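Local atomic coordinates of NifU like protein IscU (Streptococcus pyogenes, PDB entry 1SU0), a protein that probably serves as a scaffold on which iron-sulfur clusters are assembled by the partner IscS and then handed on to other proteins. Residues P38-V43 with N63-S68; I58-N63 with M74-V79; D92-M97 with C127-W132. All coordinates share one frame; numbering follows the deposited sequence.

Contact 1 (P38-V43 with N63-S68); sequences PTCGDV and NGCTIS. With ZN (zinc ion), chain B.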
ATOM      1  N   PRO A  38     -11.139  -5.842   5.554  1.00 26.52           N
ATOM      2  CA  PRO A  38     -11.836  -5.118   6.629  1.00 26.47           C
ATOM      3  C   PRO A  38     -13.102  -5.893   7.072  1.00 26.49           C
ATOM      4  O   PRO A  38     -13.406  -6.052   8.256  1.00 26.38           O
ATOM      5  CB  PRO A  38     -12.247  -3.794   5.953  1.00 26.51           C
ATOM      6  CG  PRO A  38     -11.359  -3.656   4.728  1.00 26.21           C
ATOM      7  CD  PRO A  38     -10.978  -5.024   4.331  1.00 26.47           C
ATOM      8  N   THR A  39     -13.780  -6.419   6.057  1.00 26.37           N
ATOM      9  CA  THR A  39     -15.140  -6.961   6.087  1.00 26.17           C
ATOM     10  C   THR A  39     -15.657  -6.752   4.668  1.00 26.00           C
ATOM     11  O   THR A  39     -16.590  -7.404   4.233  1.00 25.96           O
ATOM     12  CB  THR A  39     -16.054  -6.224   7.078  1.00 26.15           C
ATOM     13  OG1 THR A  39     -15.606  -6.449   8.419  1.00 26.80           O
ATOM     14  CG2 THR A  39     -17.468  -6.817   7.074  1.00 25.97           C
ATOM     15  N   CYS A  40     -15.016  -5.814   3.967  1.00 25.89           N
ATOM     16  CA  CYS A  40     -15.315  -5.470   2.591  1.00 25.85           C
ATOM     17  C   CYS A  40     -15.091  -6.613   1.608  1.00 25.69           C
ATOM     18  O   CYS A  40     -15.788  -6.713   0.600  1.00 25.71           O
ATOM     19  CB  CYS A  40     -14.431  -4.298   2.173  1.00 25.58           C
ATOM     20  SG  CYS A  40     -14.922  -3.569   0.605  1.00 26.10           S
ATOM     21  N   GLY A  41     -14.088  -7.437   1.884  1.00 25.59           N
ATOM     22  CA  GLY A  41     -13.767  -8.592   1.061  1.00 25.44           C
ATOM     23  C   GLY A  41     -12.497  -8.396   0.248  1.00 25.42           C
ATOM     24  O   GLY A  41     -12.386  -8.922  -0.859  1.00 26.00           O
ATOM     25  N   ASP A  42     -11.535  -7.653   0.790  1.00 24.72           N
ATOM     26  CA  ASP A  42     -10.273  -7.460   0.092  1.00 24.51           C
ATOM     27  C   ASP A  42      -9.315  -8.585   0.493  1.00 23.97           C
ATOM     28  O   ASP A  42      -9.481  -9.174   1.536  1.00 23.71           O
ATOM     29  CB  ASP A  42      -9.682  -6.069   0.373  1.00 24.40           C
ATOM     30  CG  ASP A  42     -10.716  -4.948   0.244  1.00 24.68           C
ATOM     31  OD1 ASP A  42     -10.723  -4.039   1.104  1.00 24.33           O
ATOM     32  OD2 ASP A  42     -11.568  -4.898  -0.673  1.00 25.91           O
ATOM     33  N   VAL A  43      -8.369  -8.923  -0.375  1.00 23.65           N
ATOM     34  CA  VAL A  43      -7.337  -9.916  -0.077  1.00 23.99           C
ATOM     35  C   VAL A  43      -6.041  -9.575  -0.836  1.00 23.90           C
ATOM     36  O   VAL A  43      -6.079  -9.006  -1.929  1.00 24.58           O
ATOM     37  CB  VAL A  43      -7.753 -11.375  -0.419  1.00 24.14           C
ATOM     38  CG1 VAL A  43      -9.153 -11.702   0.076  1.00 24.45           C
ATOM     39  CG2 VAL A  43      -7.669 -11.633  -1.910  1.00 25.33           C
ATOM     40  N   ASN A  63      -7.777  -9.194  -4.522  1.00 28.83           N
ATOM     41  CA  ASN A  63      -9.109  -8.801  -4.962  1.00 29.16           C
ATOM     42  C   ASN A  63      -9.686  -7.823  -3.978  1.00 28.97           C
ATOM     43  O   ASN A  63      -9.861  -8.158  -2.809  1.00 29.19           O
ATOM     44  CB  ASN A  63     -10.025 -10.009  -5.054  1.00 29.28           C
ATOM     45  CG  ASN A  63     -11.495  -9.655  -4.836  1.00 30.95           C
ATOM     46  OD1 ASN A  63     -12.203  -9.253  -5.775  1.00 32.24           O
ATOM     47  ND2 ASN A  63     -11.964  -9.815  -3.596  1.00 32.02           N
ATOM     48  N   GLY A  64      -9.986  -6.620  -4.449  1.00 28.30           N
ATOM     49  CA  GLY A  64     -10.639  -5.647  -3.601  1.00 27.66           C
ATOM     50  C   GLY A  64     -11.351  -4.526  -4.321  1.00 26.84           C
ATOM     51  O   GLY A  64     -11.320  -4.424  -5.548  1.00 25.34           O
ATOM     52  N   CYS A  65     -11.999  -3.697  -3.505  1.00 26.66           N
ATOM     53  CA  CYS A  65     -12.557  -2.427  -3.926  1.00 26.66           C
ATOM     54  C   CYS A  65     -11.505  -1.540  -4.611  1.00 26.39           C
ATOM     55  O   CYS A  65     -10.307  -1.815  -4.552  1.00 26.44           O
ATOM     56  CB  CYS A  65     -13.235  -1.715  -2.733  1.00 26.21           C
ATOM     57  SG  CYS A  65     -12.173  -0.964  -1.478  1.00 26.69           S
ATOM     58  N   THR A  66     -11.974  -0.499  -5.288  1.00 26.15           N
ATOM     59  CA  THR A  66     -11.089   0.461  -5.936  1.00 25.78           C
ATOM     60  C   THR A  66     -10.054   0.992  -4.974  1.00 25.46           C
ATOM     61  O   THR A  66      -8.874   1.061  -5.300  1.00 26.35           O
ATOM     62  CB  THR A  66     -11.903   1.630  -6.474  1.00 25.39           C
ATOM     63  OG1 THR A  66     -12.677   1.184  -7.575  1.00 26.52           O
ATOM     64  CG2 THR A  66     -10.992   2.707  -7.085  1.00 27.07           C
ATOM     65  N   ILE A  67     -10.512   1.383  -3.788  1.00 25.06           N
ATOM     66  CA  ILE A  67      -9.660   2.016  -2.786  1.00 24.40           C
ATOM     67  C   ILE A  67      -8.513   1.095  -2.400  1.00 23.86           C
ATOM     68  O   ILE A  67      -7.370   1.514  -2.336  1.00 23.95           O
ATOM     69  CB  ILE A  67     -10.474   2.333  -1.517  1.00 24.95           C
ATOM     70  CG1 ILE A  67     -11.638   3.301  -1.816  1.00 25.06           C
ATOM     71  CG2 ILE A  67      -9.533   2.825  -0.371  1.00 23.92           C
ATOM     72  CD1 ILE A  67     -11.220   4.664  -2.231  1.00 28.28           C
ATOM     73  N   SER A  68      -8.839  -0.172  -2.173  1.00 23.48           N
ATOM     74  CA  SER A  68      -7.892  -1.137  -1.613  1.00 22.82           C
ATOM     75  C   SER A  68      -6.840  -1.557  -2.614  1.00 21.98           C
ATOM     76  O   SER A  68      -5.702  -1.737  -2.265  1.00 21.91           O
ATOM     77  CB  SER A  68      -8.638  -2.381  -1.171  1.00 23.09           C
ATOM     78  OG  SER A  68      -7.733  -3.242  -0.527  1.00 24.92           O
TER
HETATM   79 ZN    ZN B 160     -12.422  -2.404   0.620  1.00 69.78          ZN
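Asp42 and Cys65 meet beside the zinc ion, and the tight side of the contact is built on the two oxygens of the acid. Asp42 OD1 binds zinc at 2.4 Å, while Asp42 OD2 accepts a hydrogen bond from Cys65 N at 3.1 Å. That bond is fairly straight, 157° at the hydrogen, but it arrives from above the carboxylate plane, 39° out of it. Together the two attachments restrict rotation of the carboxylate. Gly64 CA packs 3.2 Å from Asp42 OD2. Cys65 SG, lodged between its own backbone N and carbonyl carbon (chi1 74°), reaches zinc at 2.6 Å; from this N-cap position it also accepts a weak capping bond from Ser68 N. This is the metal site of the NifU-family scaffold, where zinc probably replaces an iron-sulfur centre. Cys127 of helix 122-139 and Cys40 complete the site, Cys40 SG by a long bond of 2.8 Å. Val43 and Asn63 form the solvent side, where the loose element is the Asn63 amide: ND2 comes within 2.9 Å of Gly41 O at an angle too poor for a hydrogen bond. The backbones exchange two bonds, Val43 N to Asn63 O, at 3.0 Å, and Asn63 N to Val43 O.

Contact 2 (I58-N63 with M74-V79); sequences IAFAGN and MMTDAV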
ATOM      1  N   ILE A  58       9.234  -6.047  -5.092  1.00 24.26           N
ATOM      2  CA  ILE A  58       7.932  -6.279  -4.461  1.00 23.98           C
ATOM      3  C   ILE A  58       6.827  -6.471  -5.504  1.00 24.30           C
ATOM      4  O   ILE A  58       6.878  -5.895  -6.596  1.00 23.97           O
ATOM      5  CB  ILE A  58       7.592  -5.100  -3.519  1.00 24.02           C
ATOM      6  CG1 ILE A  58       6.366  -5.402  -2.669  1.00 22.70           C
ATOM      7  CG2 ILE A  58       7.437  -3.766  -4.294  1.00 23.45           C
ATOM      8  CD1 ILE A  58       6.244  -4.456  -1.489  1.00 22.40           C
ATOM      9  N   ALA A  59       5.837  -7.288  -5.147  1.00 24.40           N
ATOM     10  CA  ALA A  59       4.739  -7.638  -6.035  1.00 24.87           C
ATOM     11  C   ALA A  59       3.521  -8.087  -5.239  1.00 25.16           C
ATOM     12  O   ALA A  59       3.648  -8.668  -4.150  1.00 25.21           O
ATOM     13  CB  ALA A  59       5.163  -8.745  -6.995  1.00 25.06           C
ATOM     14  N   PHE A  60       2.341  -7.819  -5.794  1.00 25.23           N
ATOM     15  CA  PHE A  60       1.091  -8.164  -5.133  1.00 25.42           C
ATOM     16  C   PHE A  60      -0.043  -8.576  -6.079  1.00 25.92           C
ATOM     17  O   PHE A  60      -0.092  -8.223  -7.264  1.00 25.59           O
ATOM     18  CB  PHE A  60       0.609  -7.030  -4.232  1.00 25.40           C
ATOM     19  CG  PHE A  60      -0.285  -6.061  -4.930  1.00 25.17           C
ATOM     20  CD1 PHE A  60      -1.669  -6.216  -4.885  1.00 24.71           C
ATOM     21  CD2 PHE A  60       0.264  -5.006  -5.673  1.00 24.60           C
ATOM     22  CE1 PHE A  60      -2.498  -5.347  -5.561  1.00 23.80           C
ATOM     23  CE2 PHE A  60      -0.545  -4.133  -6.340  1.00 22.84           C
ATOM     24  CZ  PHE A  60      -1.934  -4.298  -6.289  1.00 24.46           C
ATOM     25  N   ALA A  61      -0.969  -9.318  -5.493  1.00 26.04           N
ATOM     26  CA  ALA A  61      -2.110  -9.835  -6.197  1.00 26.53           C
ATOM     27  C   ALA A  61      -3.228 -10.052  -5.192  1.00 27.08           C
ATOM     28  O   ALA A  61      -2.977 -10.292  -4.013  1.00 27.60           O
ATOM     29  CB  ALA A  61      -1.749 -11.132  -6.882  1.00 26.59           C
ATOM     30  N   GLY A  62      -4.465  -9.961  -5.650  1.00 27.59           N
ATOM     31  CA  GLY A  62      -5.593 -10.186  -4.769  1.00 28.02           C
ATOM     32  C   GLY A  62      -6.908  -9.737  -5.364  1.00 28.50           C
ATOM     33  O   GLY A  62      -7.146  -9.892  -6.561  1.00 28.76           O
ATOM     34  N   ASN A  63      -7.777  -9.194  -4.522  1.00 28.83           N
ATOM     35  CA  ASN A  63      -9.109  -8.801  -4.962  1.00 29.16           C
ATOM     36  C   ASN A  63      -9.686  -7.823  -3.978  1.00 28.97           C
ATOM     37  O   ASN A  63      -9.861  -8.158  -2.809  1.00 29.19           O
ATOM     38  CB  ASN A  63     -10.025 -10.009  -5.054  1.00 29.28           C
ATOM     39  CG  ASN A  63     -11.495  -9.655  -4.836  1.00 30.95           C
ATOM     40  OD1 ASN A  63     -12.203  -9.253  -5.775  1.00 32.24           O
ATOM     41  ND2 ASN A  63     -11.964  -9.815  -3.596  1.00 32.02           N
ATOM     42  N   MET A  74      -0.092   1.721  -4.890  1.00 22.88           N
ATOM     43  CA  MET A  74       0.674   2.890  -4.449  1.00 23.59           C
ATOM     44  C   MET A  74       1.680   2.560  -3.319  1.00 23.44           C
ATOM     45  O   MET A  74       2.787   3.095  -3.265  1.00 23.62           O
ATOM     46  CB  MET A  74      -0.296   3.970  -3.991  1.00 24.05           C
ATOM     47  CG  MET A  74      -1.199   4.528  -5.092  1.00 26.21           C
ATOM     48  SD  MET A  74      -2.799   5.405  -4.303  1.00 35.61           S
ATOM     49  CE  MET A  74      -3.346   6.599  -5.796  1.00 30.13           C
ATOM     50  N   MET A  75       1.294   1.675  -2.416  1.00 23.87           N
ATOM     51  CA  MET A  75       2.198   1.203  -1.371  1.00 24.33           C
ATOM     52  C   MET A  75       3.502   0.634  -1.979  1.00 23.72           C
ATOM     53  O   MET A  75       4.588   0.961  -1.508  1.00 23.59           O
ATOM     54  CB  MET A  75       1.484   0.169  -0.510  1.00 24.95           C
ATOM     55  CG  MET A  75       2.321  -0.401   0.632  1.00 27.62           C
ATOM     56  SD  MET A  75       3.457  -1.890   0.038  1.00 35.36           S
ATOM     57  CE  MET A  75       2.070  -3.238  -0.491  1.00 28.31           C
ATOM     58  N   THR A  76       3.400  -0.163  -3.041  1.00 23.00           N
ATOM     59  CA  THR A  76       4.580  -0.769  -3.659  1.00 22.99           C
ATOM     60  C   THR A  76       5.525   0.290  -4.202  1.00 22.94           C
ATOM     61  O   THR A  76       6.730   0.168  -4.071  1.00 22.70           O
ATOM     62  CB  THR A  76       4.222  -1.729  -4.836  1.00 23.10           C
ATOM     63  OG1 THR A  76       3.677  -0.988  -5.942  1.00 23.54           O
ATOM     64  CG2 THR A  76       3.152  -2.745  -4.450  1.00 22.95           C
ATOM     65  N   ASP A  77       4.972   1.309  -4.840  1.00 22.83           N
ATOM     66  CA  ASP A  77       5.777   2.371  -5.377  1.00 23.10           C
ATOM     67  C   ASP A  77       6.539   3.054  -4.236  1.00 23.87           C
ATOM     68  O   ASP A  77       7.702   3.434  -4.397  1.00 24.05           O
ATOM     69  CB  ASP A  77       4.900   3.420  -6.057  1.00 23.07           C
ATOM     70  CG  ASP A  77       4.455   3.036  -7.453  1.00 21.91           C
ATOM     71  OD1 ASP A  77       4.832   1.979  -7.990  1.00 18.93           O
ATOM     72  OD2 ASP A  77       3.705   3.788  -8.098  1.00 23.00           O
ATOM     73  N   ALA A  78       5.868   3.219  -3.097  1.00 24.30           N
ATOM     74  CA  ALA A  78       6.386   4.034  -1.991  1.00 24.32           C
ATOM     75  C   ALA A  78       7.484   3.368  -1.192  1.00 24.68           C
ATOM     76  O   ALA A  78       8.251   4.054  -0.520  1.00 25.59           O
ATOM     77  CB  ALA A  78       5.252   4.418  -1.029  1.00 23.89           C
ATOM     78  N   VAL A  79       7.541   2.047  -1.228  1.00 24.98           N
ATOM     79  CA  VAL A  79       8.401   1.300  -0.320  1.00 25.30           C
ATOM     80  C   VAL A  79       9.570   0.606  -1.017  1.00 25.69           C
ATOM     81  O   VAL A  79      10.509   0.149  -0.358  1.00 25.21           O
ATOM     82  CB  VAL A  79       7.586   0.253   0.482  1.00 25.32           C
ATOM     83  CG1 VAL A  79       6.443   0.932   1.225  1.00 25.79           C
ATOM     84  CG2 VAL A  79       7.086  -0.867  -0.404  1.00 24.12           C
TER
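Ile58 and Phe60 of strand 55-63 rest on Thr76, Met75 and Val79 of helix 66-79, so the contact lies at the sheet-to-helix interface of this alpha+beta domain. The strand runs directly into the helix through a short connection, and the chain doubles back: the axes of the two segments are nearly antiparallel at 172° and approach to 8.9 Å. No hydrogen bond joins the segments; all five touching residues are buried, and the contact is mainly side-chain packing.

The aliphatic contacts centre on Ile58, whose two branches part. With CG1 opposite the backbone N (chi1 -171°) and chi2 also extended, CD1 reaches out to Val79 CG2 at 3.8 Å, the two side chains meeting at about a right angle. The other branch, Ile58 CG2, lies 3.8 Å from Thr76 CB.

The sulfur contact falls on the same methyl. An extended chi1 followed by a bend at chi2 (-84°) brings Met75 SD to 4.1 Å from Ile58 CD1. Met75 and Val79 also touch Trp132, so helix 122-139 continues the core beyond them.

The aromatic contact pairs Phe60 with Thr76. The ring additionally makes an edge-to-face contact with His24, and strand 43-50 packs against it through Ile44 and Leu46. Thr76 shows a division of labour: OG1 hydrogen-bonds to Ser73 O within its own helix, whereas the methyl CG2 approaches the Phe60 ring obliquely, 3.9 Å from Phe60 CD2.

Contact 3 (D92-M97 with C127-W132); sequences DIFSEM and CSTLAW. With ZN (zinc ion), chain B.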
ATOM      1  N   ASP A  92       3.461   3.761   9.153  1.00 21.87           N
ATOM      2  CA  ASP A  92       2.951   4.563  10.239  1.00 22.33           C
ATOM      3  C   ASP A  92       2.424   5.897   9.731  1.00 21.95           C
ATOM      4  O   ASP A  92       1.377   6.333  10.164  1.00 21.82           O
ATOM      5  CB  ASP A  92       4.039   4.761  11.315  1.00 22.88           C
ATOM      6  CG  ASP A  92       4.225   3.515  12.199  1.00 24.37           C
ATOM      7  OD1 ASP A  92       4.938   3.651  13.207  1.00 28.70           O
ATOM      8  OD2 ASP A  92       3.709   2.375  11.997  1.00 25.69           O
ATOM      9  N   ILE A  93       3.144   6.526   8.803  1.00 21.89           N
ATOM     10  CA  ILE A  93       2.731   7.807   8.216  1.00 22.12           C
ATOM     11  C   ILE A  93       1.404   7.700   7.476  1.00 21.97           C
ATOM     12  O   ILE A  93       0.537   8.561   7.594  1.00 21.41           O
ATOM     13  CB  ILE A  93       3.834   8.384   7.268  1.00 22.25           C
ATOM     14  CG1 ILE A  93       5.013   8.945   8.088  1.00 21.09           C
ATOM     15  CG2 ILE A  93       3.292   9.501   6.384  1.00 21.43           C
ATOM     16  CD1 ILE A  93       6.333   8.996   7.313  1.00 19.79           C
ATOM     17  N   PHE A  94       1.253   6.633   6.722  1.00 22.41           N
ATOM     18  CA  PHE A  94       0.046   6.412   5.956  1.00 22.97           C
ATOM     19  C   PHE A  94      -1.159   6.189   6.875  1.00 23.67           C
ATOM     20  O   PHE A  94      -2.193   6.851   6.781  1.00 23.58           O
ATOM     21  CB  PHE A  94       0.226   5.189   5.065  1.00 23.06           C
ATOM     22  CG  PHE A  94      -0.948   4.943   4.178  1.00 22.82           C
ATOM     23  CD1 PHE A  94      -0.988   5.487   2.917  1.00 22.14           C
ATOM     24  CD2 PHE A  94      -2.030   4.217   4.627  1.00 22.24           C
ATOM     25  CE1 PHE A  94      -2.077   5.293   2.116  1.00 21.62           C
ATOM     26  CE2 PHE A  94      -3.106   4.022   3.840  1.00 21.20           C
ATOM     27  CZ  PHE A  94      -3.138   4.555   2.582  1.00 22.68           C
ATOM     28  N   SER A  95      -0.991   5.220   7.754  1.00 24.64           N
ATOM     29  CA  SER A  95      -1.951   4.878   8.779  1.00 25.31           C
ATOM     30  C   SER A  95      -2.435   6.102   9.555  1.00 25.05           C
ATOM     31  O   SER A  95      -3.630   6.229   9.804  1.00 25.28           O
ATOM     32  CB  SER A  95      -1.307   3.879   9.735  1.00 25.42           C
ATOM     33  OG  SER A  95      -2.300   3.145  10.389  1.00 29.05           O
ATOM     34  N   GLU A  96      -1.527   7.011   9.901  1.00 24.38           N
ATOM     35  CA  GLU A  96      -1.897   8.242  10.600  1.00 24.40           C
ATOM     36  C   GLU A  96      -2.581   9.246   9.714  1.00 23.83           C
ATOM     37  O   GLU A  96      -3.397  10.024  10.180  1.00 23.94           O
ATOM     38  CB  GLU A  96      -0.666   8.951  11.136  1.00 25.15           C
ATOM     39  CG  GLU A  96      -0.069   8.370  12.385  1.00 27.10           C
ATOM     40  CD  GLU A  96       1.338   8.871  12.576  1.00 31.91           C
ATOM     41  OE1 GLU A  96       2.095   8.141  13.248  1.00 36.77           O
ATOM     42  OE2 GLU A  96       1.689   9.978  12.044  1.00 32.82           O
ATOM     43  N   MET A  97      -2.189   9.286   8.453  1.00 23.72           N
ATOM     44  CA  MET A  97      -2.826  10.173   7.494  1.00 24.18           C
ATOM     45  C   MET A  97      -4.318   9.806   7.283  1.00 23.78           C
ATOM     46  O   MET A  97      -5.187  10.671   7.224  1.00 22.43           O
ATOM     47  CB  MET A  97      -2.081  10.119   6.168  1.00 24.47           C
ATOM     48  CG  MET A  97      -2.726  10.944   5.056  1.00 26.40           C
ATOM     49  SD  MET A  97      -1.895  10.615   3.325  1.00 31.23           S
ATOM     50  CE  MET A  97      -2.595   8.846   2.867  1.00 25.98           C
ATOM     51  N   CYS A 127      -9.604  -0.740   4.190  1.00 26.21           N
ATOM     52  CA  CYS A 127      -9.391  -1.027   2.767  1.00 26.68           C
ATOM     53  C   CYS A 127      -7.981  -0.525   2.366  1.00 25.76           C
ATOM     54  O   CYS A 127      -7.157  -1.243   1.779  1.00 24.94           O
ATOM     55  CB  CYS A 127     -10.478  -0.360   1.902  1.00 26.50           C
ATOM     56  SG  CYS A 127     -12.205  -0.888   2.258  1.00 32.05           S
ATOM     57  N   SER A 128      -7.701   0.706   2.753  1.00 25.28           N
ATOM     58  CA  SER A 128      -6.458   1.367   2.408  1.00 25.28           C
ATOM     59  C   SER A 128      -5.212   0.825   3.152  1.00 24.60           C
ATOM     60  O   SER A 128      -4.137   0.747   2.585  1.00 24.72           O
ATOM     61  CB  SER A 128      -6.640   2.851   2.658  1.00 25.27           C
ATOM     62  OG  SER A 128      -6.757   3.103   4.041  1.00 26.64           O
ATOM     63  N   THR A 129      -5.361   0.386   4.392  1.00 24.60           N
ATOM     64  CA  THR A 129      -4.197  -0.058   5.173  1.00 24.05           C
ATOM     65  C   THR A 129      -3.782  -1.505   4.919  1.00 23.82           C
ATOM     66  O   THR A 129      -2.654  -1.871   5.224  1.00 24.83           O
ATOM     67  CB  THR A 129      -4.420   0.147   6.657  1.00 23.49           C
ATOM     68  OG1 THR A 129      -5.563  -0.593   7.065  1.00 24.21           O
ATOM     69  CG2 THR A 129      -4.753   1.606   6.974  1.00 23.00           C
ATOM     70  N   LEU A 130      -4.658  -2.306   4.332  1.00 22.88           N
ATOM     71  CA  LEU A 130      -4.393  -3.727   4.123  1.00 22.69           C
ATOM     72  C   LEU A 130      -3.012  -4.020   3.550  1.00 22.28           C
ATOM     73  O   LEU A 130      -2.266  -4.841   4.081  1.00 22.64           O
ATOM     74  CB  LEU A 130      -5.482  -4.348   3.222  1.00 22.64           C
ATOM     75  CG  LEU A 130      -5.431  -5.861   2.901  1.00 22.71           C
ATOM     76  CD1 LEU A 130      -5.124  -6.740   4.079  1.00 20.09           C
ATOM     77  CD2 LEU A 130      -6.752  -6.295   2.294  1.00 23.55           C
ATOM     78  N   ALA A 131      -2.670  -3.353   2.463  1.00 22.49           N
ATOM     79  CA  ALA A 131      -1.377  -3.563   1.815  1.00 22.64           C
ATOM     80  C   ALA A 131      -0.228  -3.207   2.756  1.00 23.00           C
ATOM     81  O   ALA A 131       0.770  -3.942   2.862  1.00 23.08           O
ATOM     82  CB  ALA A 131      -1.287  -2.752   0.586  1.00 22.64           C
ATOM     83  N   TRP A 132      -0.381  -2.083   3.443  1.00 22.66           N
ATOM     84  CA  TRP A 132       0.646  -1.629   4.352  1.00 22.96           C
ATOM     85  C   TRP A 132       0.921  -2.659   5.439  1.00 22.60           C
ATOM     86  O   TRP A 132       2.065  -2.888   5.779  1.00 22.62           O
ATOM     87  CB  TRP A 132       0.260  -0.273   4.941  1.00 23.15           C
ATOM     88  CG  TRP A 132       0.297   0.786   3.913  1.00 23.72           C
ATOM     89  CD1 TRP A 132      -0.759   1.259   3.184  1.00 23.83           C
ATOM     90  CD2 TRP A 132       1.457   1.471   3.436  1.00 23.40           C
ATOM     91  NE1 TRP A 132      -0.324   2.202   2.292  1.00 24.55           N
ATOM     92  CE2 TRP A 132       1.029   2.370   2.439  1.00 23.23           C
ATOM     93  CE3 TRP A 132       2.823   1.427   3.761  1.00 22.51           C
ATOM     94  CZ2 TRP A 132       1.910   3.213   1.762  1.00 22.17           C
ATOM     95  CZ3 TRP A 132       3.702   2.259   3.078  1.00 21.57           C
ATOM     96  CH2 TRP A 132       3.241   3.143   2.102  1.00 22.17           C
TER
HETATM   97 ZN    ZN B 160     -12.422  -2.404   0.620  1.00 69.78          ZN
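Phe94 and Trp132 lie face to face between the two helices, the phenyl ring stacked on the five-membered part of the indole. Their centroids are 4.0 Å apart and the planes are inclined by 25°. Trp132 NE1 sits over the centre of the phenyl ring, 3.2 Å above its plane, whereas Phe94 CG meets the indole face offset toward the rim. With the planes this close to parallel, the indole N-H lies mostly along the phenyl face and points into it only slightly. Phe94 CB adds a CH-pi contact, 4.1 Å from the centroid of the Trp132 five-membered ring. The helices that carry the rings, 84-97 and 122-139, form an antiparallel pair, their segment axes at 172° and 10.2 Å apart. Having CG opposite its backbone N (chi1 -176°), Phe94 extends across this gap. At the phenyl edge, near its plane, lie Ser128 CB, 3.9 Å from Phe94 CZ, and Thr129 CG2, 4.3 Å from Phe94 CE2. Ser128 O occupies the edge of the indole in its plane and is hydrogen-bonded to Ser71 OG, while Ser128 OG bonds back to Ile125 O. One residue before Ser128, Cys127 SG binds zinc at 2.2 Å.

How the contacts relate
Contacts 2 and 3 belong to the buried core; contact 1 is only partly buried and holds the metal site. Helix 66-79 serves contact 1 with its N-terminal end and contact 2 with its C-terminal half; Asn63 lies in both but makes contacts only in contact 1. Contacts 2 and 3 join where Met75 CG packs 3.5 Å from Trp132 CD2, so the core is continuous from the sheet through helix 66-79 to helices 122-139 and 84-97. Contacts 1 and 3 share zinc and a probable Ser68 OG-Cys127 O hydrogen bond of 3.1 Å. Chemistry follows place: metal ligation and hydrogen bonds in contact 1, apolar packing of aliphatic, sulfur and aromatic groups in contact 2, aromatic stacking in contact 3.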